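Local coordinates for protein lysozyme (Asticcacaulis excentricus, PDB 6H9D) that is the muramidase domain of SpmX, a phage-lysozyme relative that probably binds or cleaves peptidoglycan in bacterial cell morphogenesis and stalk synthesis, at residues Val11-Ile14 with Lys15-Gly19; Asp54-Leu57 with Arg58-Leu61; Ser86-Asn90 with Ile91-Ala95; Ala46-Thr49 with Ala50-Asp54. All coordinates share one frame; numbering follows the deposited sequence.

Contact 1: residues Val11-Ile14 with Lys15-Gly19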
ATOM      1  N   VAL A  11      -6.310   1.190   7.089  1.00 31.58           N
ATOM      2  CA  VAL A  11      -7.115   1.500   5.919  1.00 32.87           C
ATOM      3  C   VAL A  11      -7.150   3.013   5.695  1.00 25.75           C
ATOM      4  O   VAL A  11      -6.974   3.471   4.582  1.00 27.23           O
ATOM      5  CB  VAL A  11      -8.530   0.894   6.024  1.00 35.01           C
ATOM      6  CG1 VAL A  11      -9.406   1.385   4.888  1.00 37.80           C
ATOM      7  CG2 VAL A  11      -8.460  -0.632   6.053  1.00 32.26           C
ATOM      8  N   GLU A  12      -7.346   3.793   6.763  1.00 34.74           N
ATOM      9  CA  GLU A  12      -7.447   5.263   6.623  1.00 37.82           C
ATOM     10  C   GLU A  12      -6.112   5.839   6.116  1.00 33.20           C
ATOM     11  O   GLU A  12      -6.092   6.742   5.291  1.00 34.66           O
ATOM     12  CB  GLU A  12      -7.825   5.937   7.947  1.00 41.65           C
ATOM     13  CG  GLU A  12      -9.208   5.585   8.467  1.00 49.18           C
ATOM     14  CD  GLU A  12     -10.342   5.622   7.453  1.00 60.84           C
ATOM     15  OE1 GLU A  12     -10.435   6.624   6.706  1.00 46.38           O
ATOM     16  OE2 GLU A  12     -11.126   4.645   7.428  1.00 62.99           O
ATOM     17  N   LEU A  13      -4.989   5.314   6.607  1.00 39.01           N
ATOM     18  CA  LEU A  13      -3.683   5.746   6.119  1.00 32.96           C
ATOM     19  C   LEU A  13      -3.598   5.548   4.594  1.00 33.49           C
ATOM     20  O   LEU A  13      -3.237   6.437   3.831  1.00 29.98           O
ATOM     21  CB  LEU A  13      -2.583   4.951   6.831  1.00 35.74           C
ATOM     22  CG  LEU A  13      -1.177   5.254   6.314  1.00 39.75           C
ATOM     23  CD1 LEU A  13      -0.793   6.676   6.677  1.00 43.35           C
ATOM     24  CD2 LEU A  13      -0.138   4.280   6.838  1.00 39.51           C
ATOM     25  N   ILE A  14      -3.969   4.353   4.143  1.00 32.97           N
ATOM     26  CA  ILE A  14      -3.863   3.993   2.745  1.00 31.20           C
ATOM     27  C   ILE A  14      -4.763   4.904   1.907  1.00 27.68           C
ATOM     28  O   ILE A  14      -4.347   5.429   0.867  1.00 28.82           O
ATOM     29  CB  ILE A  14      -4.165   2.494   2.568  1.00 30.16           C
ATOM     30  CG1 ILE A  14      -2.999   1.684   3.142  1.00 30.03           C
ATOM     31  CG2 ILE A  14      -4.462   2.149   1.119  1.00 32.05           C
ATOM     32  CD1 ILE A  14      -3.197   0.191   3.132  1.00 33.38           C
ATOM     33  N   LYS A  15      -5.978   5.128   2.402  1.00 28.73           N
ATOM     34  CA  LYS A  15      -6.950   5.956   1.712  1.00 33.96           C
ATOM     35  C   LYS A  15      -6.434   7.402   1.600  1.00 36.43           C
ATOM     36  O   LYS A  15      -6.791   8.114   0.678  1.00 32.28           O
ATOM     37  CB  LYS A  15      -8.254   5.866   2.500  1.00 36.06           C
ATOM     38  CG  LYS A  15      -9.485   6.462   1.859  1.00 44.77           C
ATOM     39  CD  LYS A  15     -10.665   6.438   2.817  1.00 41.91           C
ATOM     40  CE  LYS A  15     -11.016   5.027   3.229  1.00 31.94           C
ATOM     41  NZ  LYS A  15     -12.228   4.988   4.075  1.00 35.46           N
ATOM     42  N   SER A  16      -5.623   7.835   2.564  1.00 35.16           N
ATOM     43  CA  SER A  16      -5.178   9.218   2.656  1.00 39.21           C
ATOM     44  C   SER A  16      -4.262   9.553   1.482  1.00 44.78           C
ATOM     45  O   SER A  16      -4.116  10.707   1.144  1.00 41.45           O
ATOM     46  CB  SER A  16      -4.501   9.495   3.986  1.00 38.82           C
ATOM     47  OG  SER A  16      -3.238   8.854   4.050  1.00 37.76           O
ATOM     48  N   PHE A  17      -3.676   8.534   0.843  1.00 40.79           N
ATOM     49  CA  PHE A  17      -2.796   8.736  -0.285  1.00 39.71           C
ATOM     50  C   PHE A  17      -3.569   8.661  -1.606  1.00 39.57           C
ATOM     51  O   PHE A  17      -2.986   8.828  -2.674  1.00 41.90           O
ATOM     52  CB  PHE A  17      -1.639   7.721  -0.276  1.00 32.45           C
ATOM     53  CG  PHE A  17      -0.865   7.675   1.012  1.00 34.37           C
ATOM     54  CD1 PHE A  17      -0.262   8.818   1.501  1.00 39.62           C
ATOM     55  CD2 PHE A  17      -0.741   6.501   1.744  1.00 39.20           C
ATOM     56  CE1 PHE A  17       0.413   8.791   2.710  1.00 35.51           C
ATOM     57  CE2 PHE A  17      -0.026   6.470   2.928  1.00 43.61           C
ATOM     58  CZ  PHE A  17       0.545   7.626   3.411  1.00 38.32           C
ATOM     59  N   GLU A  18      -4.850   8.335  -1.509  1.00 39.65           N
ATOM     60  CA  GLU A  18      -5.713   8.118  -2.688  1.00 38.51           C
ATOM     61  C   GLU A  18      -6.773   9.212  -2.790  1.00 42.87           C
ATOM     62  O   GLU A  18      -7.148   9.773  -1.779  1.00 40.17           O
ATOM     63  CB  GLU A  18      -6.450   6.792  -2.538  1.00 42.90           C
ATOM     64  CG  GLU A  18      -5.545   5.609  -2.294  1.00 47.46           C
ATOM     65  CD  GLU A  18      -4.901   5.134  -3.573  1.00 45.23           C
ATOM     66  OE1 GLU A  18      -5.436   5.445  -4.621  1.00 42.86           O
ATOM     67  OE2 GLU A  18      -3.860   4.497  -3.504  1.00 43.18           O
ATOM     68  N   GLY A  19      -7.210   9.477  -4.013  1.00 43.03           N
ATOM     69  CA  GLY A  19      -8.287  10.437  -4.276  1.00 42.51           C
ATOM     70  C   GLY A  19      -9.554   9.679  -4.583  1.00 38.43           C
ATOM     71  O   GLY A  19      -9.490   8.800  -5.412  1.00 42.28           O
TER
HETATM   72  O   HOH W   1      -2.685   4.242  -1.055  1.00 30.82           O
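Glu12 and Lys15 run side by side and point the same way, their charged ends meeting in a long salt bridge, Glu12 OE2 to Lys15 NZ 3.5 Å. With CG anti to the backbone N (chi1 -170°) and a bend at chi3, the lysine lays its CD and CE alongside Glu12 OE1. Its stronger partner is Asp54 of helix 50-71, which also takes a salt bridge from NZ. On another side of helix 8-16, Leu13 presses its CD1 branch on the Phe17 ring, 3.7 Å from CZ, while Leu13 O lies over one face of that ring, 3.3 Å from Phe17 CD2. Behind these side chains is the last part of the first helix of a phage-type lysozyme. Lys15 N donates to Val11 O at 2.9 Å in a nearly straight bond (161°), whereas the bond from Ser16 N to Glu12 O is clearly bent. Phe17 N then reaches back only three residues, to Ile14 O at 3.2 Å, approaching from above the carbonyl plane. The same Ile14 O accepts from a water at 2.8 Å, and that water also donates to Glu18 OE2 at 2.7 Å, tying the glutamate to the helix. Glu18 follows the helix at the position where T4-type lysozymes carry their catalytic glutamate, and its OE2 is hydrogen-bonded to a bound glycerol as well. Farther out, Leu13 and Phe17 lean on Ser141 of helix 133-146, and Ile14 packs against Val85, Ser86 and Phe89 of helix 78-91.

Contact 2: residues Asp54-Leu57 with Arg58-Leu61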
ATOM      1  N   ASP A  54     -14.709   2.503   0.394  1.00 34.72           N
ATOM      2  CA  ASP A  54     -14.005   1.849   1.525  1.00 31.39           C
ATOM      3  C   ASP A  54     -14.073   0.331   1.360  1.00 32.37           C
ATOM      4  O   ASP A  54     -13.075  -0.348   1.496  1.00 28.79           O
ATOM      5  CB  ASP A  54     -14.579   2.273   2.880  1.00 33.91           C
ATOM      6  CG  ASP A  54     -13.815   1.688   4.055  1.00 36.57           C
ATOM      7  OD1 ASP A  54     -14.134   0.576   4.460  1.00 37.83           O
ATOM      8  OD2 ASP A  54     -12.887   2.356   4.542  1.00 36.94           O
ATOM      9  N   ALA A  55     -15.273  -0.180   1.047  1.00 31.39           N
ATOM     10  CA  ALA A  55     -15.473  -1.603   0.880  1.00 32.57           C
ATOM     11  C   ALA A  55     -14.588  -2.123  -0.254  1.00 26.81           C
ATOM     12  O   ALA A  55     -13.914  -3.110  -0.079  1.00 28.12           O
ATOM     13  CB  ALA A  55     -16.929  -1.908   0.643  1.00 36.81           C
ATOM     14  N   LEU A  56     -14.577  -1.429  -1.395  1.00 26.45           N
ATOM     15  CA  LEU A  56     -13.812  -1.853  -2.552  1.00 26.36           C
ATOM     16  C   LEU A  56     -12.306  -1.809  -2.269  1.00 29.36           C
ATOM     17  O   LEU A  56     -11.559  -2.672  -2.729  1.00 32.79           O
ATOM     18  CB  LEU A  56     -14.176  -0.975  -3.754  1.00 28.19           C
ATOM     19  CG  LEU A  56     -15.636  -1.079  -4.210  1.00 30.98           C
ATOM     20  CD1 LEU A  56     -15.950  -0.006  -5.227  1.00 39.25           C
ATOM     21  CD2 LEU A  56     -15.932  -2.455  -4.786  1.00 30.89           C
ATOM     22  N   LEU A  57     -11.849  -0.795  -1.537  1.00 28.35           N
ATOM     23  CA  LEU A  57     -10.438  -0.693  -1.183  1.00 29.93           C
ATOM     24  C   LEU A  57     -10.073  -1.914  -0.320  1.00 29.15           C
ATOM     25  O   LEU A  57      -9.034  -2.528  -0.543  1.00 26.55           O
ATOM     26  CB  LEU A  57     -10.155   0.650  -0.484  1.00 27.56           C
ATOM     27  CG  LEU A  57      -8.767   0.800   0.152  1.00 29.63           C
ATOM     28  CD1 LEU A  57      -7.660   0.646  -0.887  1.00 33.99           C
ATOM     29  CD2 LEU A  57      -8.641   2.130   0.869  1.00 33.11           C
ATOM     30  N   ARG A  58     -10.953  -2.314   0.608  1.00 32.70           N
ATOM     31  CA  ARG A  58     -10.658  -3.470   1.466  1.00 31.65           C
ATOM     32  C   ARG A  58     -10.584  -4.738   0.610  1.00 32.57           C
ATOM     33  O   ARG A  58      -9.799  -5.618   0.906  1.00 30.35           O
ATOM     34  CB  ARG A  58     -11.672  -3.581   2.611  1.00 29.45           C
ATOM     35  CG  ARG A  58     -11.542  -2.467   3.644  1.00 32.06           C
ATOM     36  CD  ARG A  58     -12.759  -2.320   4.545  1.00 32.11           C
ATOM     37  NE  ARG A  58     -12.542  -1.337   5.606  1.00 35.31           N
ATOM     38  CZ  ARG A  58     -12.007  -1.638   6.791  1.00 36.54           C
ATOM     39  NH1 ARG A  58     -11.605  -2.871   7.025  1.00 27.98           N
ATOM     40  NH2 ARG A  58     -11.875  -0.711   7.721  1.00 28.94           N
ATOM     41  N   PHE A  59     -11.367  -4.819  -0.475  1.00 28.92           N
ATOM     42  CA  PHE A  59     -11.222  -5.956  -1.414  1.00 28.59           C
ATOM     43  C   PHE A  59      -9.832  -5.941  -2.050  1.00 29.14           C
ATOM     44  O   PHE A  59      -9.162  -6.936  -2.107  1.00 30.60           O
ATOM     45  CB  PHE A  59     -12.254  -5.923  -2.535  1.00 27.32           C
ATOM     46  CG  PHE A  59     -13.687  -6.146  -2.123  1.00 33.62           C
ATOM     47  CD1 PHE A  59     -14.005  -6.800  -0.940  1.00 38.27           C
ATOM     48  CD2 PHE A  59     -14.718  -5.727  -2.948  1.00 36.30           C
ATOM     49  CE1 PHE A  59     -15.330  -6.991  -0.574  1.00 40.92           C
ATOM     50  CE2 PHE A  59     -16.041  -5.932  -2.585  1.00 33.36           C
ATOM     51  CZ  PHE A  59     -16.344  -6.583  -1.417  1.00 34.88           C
ATOM     52  N   ASP A  60      -9.397  -4.769  -2.520  1.00 29.36           N
ATOM     53  CA  ASP A  60      -8.120  -4.629  -3.211  1.00 29.14           C
ATOM     54  C   ASP A  60      -6.969  -4.952  -2.236  1.00 26.58           C
ATOM     55  O   ASP A  60      -5.887  -5.339  -2.648  1.00 30.32           O
ATOM     56  CB  ASP A  60      -8.013  -3.239  -3.849  1.00 29.70           C
ATOM     57  CG  ASP A  60      -8.945  -3.051  -5.043  1.00 35.67           C
ATOM     58  OD1 ASP A  60      -9.236  -4.055  -5.714  1.00 32.18           O
ATOM     59  OD2 ASP A  60      -9.410  -1.911  -5.275  1.00 33.33           O
ATOM     60  N   LEU A  61      -7.175  -4.728  -0.939  1.00 27.47           N
ATOM     61  CA  LEU A  61      -6.107  -4.950   0.051  1.00 30.76           C
ATOM     62  C   LEU A  61      -6.005  -6.425   0.480  1.00 37.97           C
ATOM     63  O   LEU A  61      -4.992  -6.801   1.013  1.00 36.75           O
ATOM     64  CB  LEU A  61      -6.359  -4.063   1.265  1.00 34.18           C
ATOM     65  CG  LEU A  61      -6.133  -2.574   1.034  1.00 28.96           C
ATOM     66  CD1 LEU A  61      -6.546  -1.772   2.259  1.00 31.56           C
ATOM     67  CD2 LEU A  61      -4.694  -2.317   0.655  1.00 27.67           C
TER
HETATM   68  O   HOH W   2     -12.566   1.895   7.220  1.00 40.90           O
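Asp54 and Arg58, one turn apart on helix 50-71, form an i to i+4 salt bridge in which Arg58 NE donates to Asp54 OD1 at 2.7 Å. The oxygen is met on its syn side and lies near the guanidinium plane, but the N-H is bent (139°). Carboxylate and guanidinium planes are turned 44° apart, and the second link is made by water: one molecule donates to Asp54 OD2 at 2.7 Å and accepts from Arg58 NH2 at 2.7 Å. Lys15 is a further partner of OD2. Along the helix, the carbonyls of residues 54 to 57 each receive the amide four residues on, from Arg58 N to Asp54 O (3.0 Å) through to Leu61 N and Leu57 O (2.9 Å). Ala55 O, besides accepting from Phe59 N, sits over one face of the Phe59 ring, offset toward its rim. Leu56 CD2 touches Phe59 CD2 at 3.9 Å. Leu57 CG meets Leu61 CD1 at 4.0 Å, and these two leucines pack helix 50-71 against Phe89 of helix 78-91. Asp60 OD2 is hydrogen-bonded to His38 ND1, outside this turn. Held by two cationic side chains and a water, the carboxylate of Asp54 would be expected to stay ionised.

Contact 3: residues Ser86-Asn90 with Ile91-Ala95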
ATOM      1  N   SER A  86       0.450  -1.000   3.723  1.00 29.36           N
ATOM      2  CA  SER A  86       0.408   0.236   2.982  1.00 26.69           C
ATOM      3  C   SER A  86       1.569   0.259   1.989  1.00 27.33           C
ATOM      4  O   SER A  86       1.398   0.568   0.796  1.00 28.85           O
ATOM      5  CB  SER A  86       0.446   1.447   3.900  1.00 29.01           C
ATOM      6  OG  SER A  86       0.436   2.662   3.140  1.00 30.58           O
ATOM      7  N   PHE A  87       2.737  -0.142   2.489  1.00 23.94           N
ATOM      8  CA  PHE A  87       3.969  -0.098   1.738  1.00 24.30           C
ATOM      9  C   PHE A  87       3.907  -1.123   0.587  1.00 28.80           C
ATOM     10  O   PHE A  87       4.125  -0.792  -0.564  1.00 31.33           O
ATOM     11  CB  PHE A  87       5.146  -0.369   2.673  1.00 24.78           C
ATOM     12  CG  PHE A  87       6.484  -0.428   1.977  1.00 24.85           C
ATOM     13  CD1 PHE A  87       7.089   0.725   1.515  1.00 30.66           C
ATOM     14  CD2 PHE A  87       7.124  -1.638   1.781  1.00 29.57           C
ATOM     15  CE1 PHE A  87       8.311   0.667   0.862  1.00 35.56           C
ATOM     16  CE2 PHE A  87       8.354  -1.692   1.143  1.00 32.61           C
ATOM     17  CZ  PHE A  87       8.943  -0.542   0.679  1.00 31.60           C
ATOM     18  N   CYS A  88       3.513  -2.346   0.929  1.00 27.80           N
ATOM     19  CA  CYS A  88       3.379  -3.437  -0.019  1.00 27.53           C
ATOM     20  C   CYS A  88       2.310  -3.128  -1.077  1.00 26.89           C
ATOM     21  O   CYS A  88       2.531  -3.387  -2.241  1.00 32.78           O
ATOM     22  CB  CYS A  88       3.082  -4.746   0.693  1.00 31.60           C
ATOM     23  SG  CYS A  88       3.010  -6.119  -0.492  1.00 33.12           S
ATOM     24  N   PHE A  89       1.190  -2.504  -0.678  1.00 25.31           N
ATOM     25  CA  PHE A  89       0.167  -2.051  -1.606  1.00 26.29           C
ATOM     26  C   PHE A  89       0.757  -1.073  -2.622  1.00 30.61           C
ATOM     27  O   PHE A  89       0.443  -1.115  -3.815  1.00 28.02           O
ATOM     28  CB  PHE A  89      -1.008  -1.412  -0.853  1.00 28.42           C
ATOM     29  CG  PHE A  89      -2.190  -1.017  -1.698  1.00 30.38           C
ATOM     30  CD1 PHE A  89      -2.825  -1.941  -2.511  1.00 26.06           C
ATOM     31  CD2 PHE A  89      -2.680   0.281  -1.672  1.00 31.04           C
ATOM     32  CE1 PHE A  89      -3.916  -1.579  -3.283  1.00 33.52           C
ATOM     33  CE2 PHE A  89      -3.763   0.651  -2.454  1.00 36.00           C
ATOM     34  CZ  PHE A  89      -4.405  -0.286  -3.237  1.00 34.81           C
ATOM     35  N   ASN A  90       1.620  -0.175  -2.144  1.00 29.20           N
ATOM     36  CA  ASN A  90       2.140   0.893  -2.959  1.00 28.24           C
ATOM     37  C   ASN A  90       3.178   0.341  -3.952  1.00 27.99           C
ATOM     38  O   ASN A  90       3.173   0.732  -5.105  1.00 30.57           O
ATOM     39  CB  ASN A  90       2.731   2.000  -2.079  1.00 28.33           C
ATOM     40  CG  ASN A  90       3.283   3.161  -2.868  1.00 30.28           C
ATOM     41  OD1 ASN A  90       4.405   3.586  -2.624  1.00 33.31           O
ATOM     42  ND2 ASN A  90       2.518   3.653  -3.824  1.00 28.95           N
ATOM     43  N   ILE A  91       4.095  -0.520  -3.499  1.00 30.04           N
ATOM     44  CA  ILE A  91       5.220  -0.932  -4.371  1.00 31.46           C
ATOM     45  C   ILE A  91       4.871  -2.235  -5.111  1.00 33.34           C
ATOM     46  O   ILE A  91       5.580  -2.628  -6.030  1.00 32.41           O
ATOM     47  CB  ILE A  91       6.556  -1.040  -3.610  1.00 34.80           C
ATOM     48  CG1 ILE A  91       6.605  -2.238  -2.664  1.00 34.98           C
ATOM     49  CG2 ILE A  91       6.875   0.258  -2.876  1.00 37.55           C
ATOM     50  CD1 ILE A  91       7.996  -2.623  -2.257  1.00 37.68           C
ATOM     51  N   GLY A  92       3.798  -2.906  -4.695  1.00 31.29           N
ATOM     52  CA  GLY A  92       3.394  -4.187  -5.280  1.00 36.27           C
ATOM     53  C   GLY A  92       4.019  -5.377  -4.556  1.00 38.54           C
ATOM     54  O   GLY A  92       5.116  -5.302  -4.019  1.00 35.56           O
ATOM     55  N   ILE A  93       3.305  -6.503  -4.572  1.00 38.23           N
ATOM     56  CA  ILE A  93       3.699  -7.702  -3.852  1.00 37.50           C
ATOM     57  C   ILE A  93       5.043  -8.220  -4.369  1.00 41.59           C
ATOM     58  O   ILE A  93       5.868  -8.639  -3.571  1.00 41.87           O
ATOM     59  CB  ILE A  93       2.619  -8.782  -3.971  1.00 32.97           C
ATOM     60  CG1 ILE A  93       1.422  -8.472  -3.078  1.00 35.84           C
ATOM     61  CG2 ILE A  93       3.193 -10.164  -3.675  1.00 40.31           C
ATOM     62  CD1 ILE A  93       0.172  -9.223  -3.456  1.00 41.95           C
ATOM     63  N   GLU A  94       5.241  -8.206  -5.693  1.00 41.27           N
ATOM     64  CA  GLU A  94       6.450  -8.759  -6.293  1.00 41.69           C
ATOM     65  C   GLU A  94       7.677  -8.009  -5.756  1.00 41.57           C
ATOM     66  O   GLU A  94       8.627  -8.595  -5.267  1.00 44.34           O
ATOM     67  CB  GLU A  94       6.393  -8.662  -7.821  1.00 50.73           C
ATOM     68  CG  GLU A  94       7.678  -9.143  -8.492  1.00 53.02           C
ATOM     69  CD  GLU A  94       7.661  -9.126 -10.010  1.00 68.93           C
ATOM     70  OE1 GLU A  94       6.561  -9.168 -10.590  1.00 81.15           O
ATOM     71  OE2 GLU A  94       8.749  -9.065 -10.605  1.00 82.23           O
ATOM     72  N   ALA A  95       7.660  -6.684  -5.893  1.00 41.86           N
ATOM     73  CA  ALA A  95       8.775  -5.859  -5.430  1.00 40.29           C
ATOM     74  C   ALA A  95       8.962  -6.031  -3.914  1.00 37.33           C
ATOM     75  O   ALA A  95      10.097  -6.056  -3.404  1.00 37.61           O
ATOM     76  CB  ALA A  95       8.516  -4.426  -5.815  1.00 49.07           C
TER
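Ile91 sets CG2 over one face of the ring of Phe87, one turn earlier in helix 78-91, and brings CD1 in past the ring's rim. CG2 stands 4.0 Å above the ring plane, offset toward the rim, while the tip of the longer branch, Ile91 CD1, comes to 3.5 Å from Phe87 CE2. Chi1 of Ile91, 71°, sets CG1 between the backbone N and the carbonyl carbon, a less common choice on a helix, and chi2 then extends CD1 toward the aromatic ring. Phe87 meets Trp120 as well, in an edge-to-face pair. On another side of the turn, Cys88 SG lies 3.8 Å from Ile93 CG1, across the junction between helix 78-91 and helix 93-97. These two side chains pack on Ile64 and Ala67 of helix 50-71, respectively, within the helical lobe of the lysozyme fold. Gly92 makes the junction: it leaves helical geometry with phi 90° and serves as N-cap of the next helix. Lacking a CB, it avoids a clash with the carbonyl O of Ile91 at these angles. Ile91 N still donates to Phe87 O at 2.9 Å, and Gly92 N to Cys88 O at 2.8 Å, the latter more bent. The side chains meet through carbon and sulfur, so dispersion would dominate: Phe87 and Ile91 brace the last turn of helix 78-91, Cys88 and Ile93 span the junction, and the polar bond at Gly92 is made by the backbone.

Contact 4: residues Ala46-Thr49 with Ala50-Asp54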
ATOM      1  N   ALA A  46     -20.948   3.084 -13.221  1.00 38.58           N
ATOM      2  CA  ALA A  46     -21.034   2.784 -11.776  1.00 35.10           C
ATOM      3  C   ALA A  46     -20.763   4.039 -10.949  1.00 33.38           C
ATOM      4  O   ALA A  46     -20.027   4.890 -11.390  1.00 36.08           O
ATOM      5  CB  ALA A  46     -20.082   1.681 -11.415  1.00 36.08           C
ATOM      6  N   ARG A  47     -21.391   4.127  -9.786  1.00 41.59           N
ATOM      7  CA  ARG A  47     -21.201   5.270  -8.866  1.00 50.04           C
ATOM      8  C   ARG A  47     -20.961   4.702  -7.464  1.00 44.80           C
ATOM      9  O   ARG A  47     -21.538   3.664  -7.160  1.00 40.67           O
ATOM     10  CB  ARG A  47     -22.425   6.192  -8.888  1.00 53.80           C
ATOM     11  CG  ARG A  47     -22.708   6.883 -10.216  1.00 65.74           C
ATOM     12  CD  ARG A  47     -23.928   7.805 -10.164  1.00 74.16           C
ATOM     13  NE  ARG A  47     -23.838   9.078 -10.880  1.00 79.70           N
ATOM     14  CZ  ARG A  47     -24.636  10.128 -10.687  1.00 79.56           C
ATOM     15  NH1 ARG A  47     -25.478  10.156  -9.669  1.00 72.22           N
ATOM     16  NH2 ARG A  47     -24.589  11.158 -11.508  1.00 78.10           N
ATOM     17  N   VAL A  48     -20.134   5.363  -6.658  1.00 36.25           N
ATOM     18  CA  VAL A  48     -19.883   4.863  -5.281  1.00 37.96           C
ATOM     19  C   VAL A  48     -19.935   5.999  -4.267  1.00 40.68           C
ATOM     20  O   VAL A  48     -19.562   7.106  -4.592  1.00 37.66           O
ATOM     21  CB  VAL A  48     -18.509   4.186  -5.148  1.00 37.31           C
ATOM     22  CG1 VAL A  48     -18.409   2.880  -5.897  1.00 39.54           C
ATOM     23  CG2 VAL A  48     -17.394   5.121  -5.539  1.00 35.53           C
ATOM     24  N   THR A  49     -20.381   5.668  -3.065  1.00 41.04           N
ATOM     25  CA  THR A  49     -20.271   6.595  -1.917  1.00 42.25           C
ATOM     26  C   THR A  49     -18.900   6.355  -1.269  1.00 43.89           C
ATOM     27  O   THR A  49     -18.226   5.375  -1.618  1.00 36.80           O
ATOM     28  CB  THR A  49     -21.328   6.293  -0.855  1.00 39.83           C
ATOM     29  OG1 THR A  49     -21.127   4.964  -0.399  1.00 39.82           O
ATOM     30  CG2 THR A  49     -22.737   6.411  -1.378  1.00 41.01           C
ATOM     31  N   ALA A  50     -18.510   7.222  -0.342  1.00 40.51           N
ATOM     32  CA  ALA A  50     -17.236   7.016   0.368  1.00 42.53           C
ATOM     33  C   ALA A  50     -17.281   5.639   1.039  1.00 39.32           C
ATOM     34  O   ALA A  50     -16.299   4.967   1.019  1.00 38.74           O
ATOM     35  CB  ALA A  50     -17.038   8.123   1.361  1.00 47.22           C
ATOM     36  N   GLU A  51     -18.434   5.251   1.573  1.00 42.58           N
ATOM     37  CA  GLU A  51     -18.658   3.922   2.231  1.00 43.94           C
ATOM     38  C   GLU A  51     -18.400   2.777   1.229  1.00 38.75           C
ATOM     39  O   GLU A  51     -17.728   1.784   1.533  1.00 34.67           O
ATOM     40  CB  GLU A  51     -20.091   3.841   2.790  1.00 48.42           C
ATOM     41  CG  GLU A  51     -20.260   3.033   4.076  1.00 63.29           C
ATOM     42  CD  GLU A  51     -21.664   2.471   4.346  1.00 71.63           C
ATOM     43  OE1 GLU A  51     -22.652   3.080   3.891  1.00 57.91           O
ATOM     44  OE2 GLU A  51     -21.779   1.382   4.970  1.00 72.58           O
ATOM     45  N   ASP A  52     -18.962   2.896   0.025  1.00 37.16           N
ATOM     46  CA  ASP A  52     -18.792   1.876  -1.017  1.00 33.21           C
ATOM     47  C   ASP A  52     -17.300   1.777  -1.414  1.00 34.65           C
ATOM     48  O   ASP A  52     -16.765   0.693  -1.621  1.00 29.71           O
ATOM     49  CB  ASP A  52     -19.624   2.207  -2.256  1.00 35.87           C
ATOM     50  CG  ASP A  52     -21.140   2.189  -2.110  1.00 44.51           C
ATOM     51  OD1 ASP A  52     -21.635   1.657  -1.124  1.00 45.33           O
ATOM     52  OD2 ASP A  52     -21.810   2.754  -2.991  1.00 43.16           O
ATOM     53  N   ALA A  53     -16.628   2.932  -1.541  1.00 34.29           N
ATOM     54  CA  ALA A  53     -15.223   2.992  -1.956  1.00 32.47           C
ATOM     55  C   ALA A  53     -14.339   2.332  -0.883  1.00 31.37           C
ATOM     56  O   ALA A  53     -13.374   1.664  -1.216  1.00 34.52           O
ATOM     57  CB  ALA A  53     -14.819   4.420  -2.208  1.00 34.80           C
ATOM     58  N   ASP A  54     -14.709   2.503   0.394  1.00 34.72           N
ATOM     59  CA  ASP A  54     -14.005   1.849   1.525  1.00 31.39           C
ATOM     60  C   ASP A  54     -14.073   0.331   1.360  1.00 32.37           C
ATOM     61  O   ASP A  54     -13.075  -0.348   1.496  1.00 28.79           O
ATOM     62  CB  ASP A  54     -14.579   2.273   2.880  1.00 33.91           C
ATOM     63  CG  ASP A  54     -13.815   1.688   4.055  1.00 36.57           C
ATOM     64  OD1 ASP A  54     -14.134   0.576   4.460  1.00 37.83           O
ATOM     65  OD2 ASP A  54     -12.887   2.356   4.542  1.00 36.94           O
TER
HETATM   66  O   HOH W   3     -23.150   3.632   1.253  1.00 50.93           O
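A capping box opens helix 50-71, which corresponds to the long helix joining the two lobes in T4-type lysozymes. Thr49 is its N-cap, and Thr49 and Asp52 exchange bonds from side chain to backbone in both directions. Asp52 N donates to Thr49 OG1 at 3.0 Å, nearly straight at 162°; chi1 of 60° places that hydroxyl between the threonine's own N and carbonyl carbon, where it faces the first turn. In return Thr49 N donates to Asp52 OD2 at 3.2 Å, again almost linear, though the donor stands well above the carboxylate plane. The box thus engages an amide of the first turn that has no preceding helical carbonyl, and a carboxylate at this end would be favourably placed toward the helix dipole. Regular helical bonding starts at once, with Ala53 N bound to Thr49 O at 2.9 Å. Just before the cap, Val48 sets its CB 3.7 Å from Asp52 CB and its CG2 branch 4.3 Å from Ala53 CB. Backbone bonds tie Val48 to Gln22 and Ala46 to Ala24, anchoring the incoming chain to the beta region. On the solvent side, a water 2.9 Å from Thr49 OG1 donates to Glu51 OE1 at 2.7 Å.

Contact 4 starts helix 50-71 and contact 2 continues it; they share Asp54, their centres are 10 Å apart, and Val48 CG1 of contact 4 touches Leu56 CD1 of contact 2 at 3.9 Å. Asp54 also joins them to contact 1, its OD2 lying 2.8 Å from Lys15 NZ. Phe89 of contact 3 packs between the other helices, with its CD2 3.8 Å from Ile14 CG2 and its CG 3.7 Å from Leu61 CD2. Phe89 also lies near bound glycerol, probably from the crystallisation liquor, as does Glu18, at what is probably the substrate cleft. Contacts 3 and 4 do not touch; their centres are about 23 Å apart.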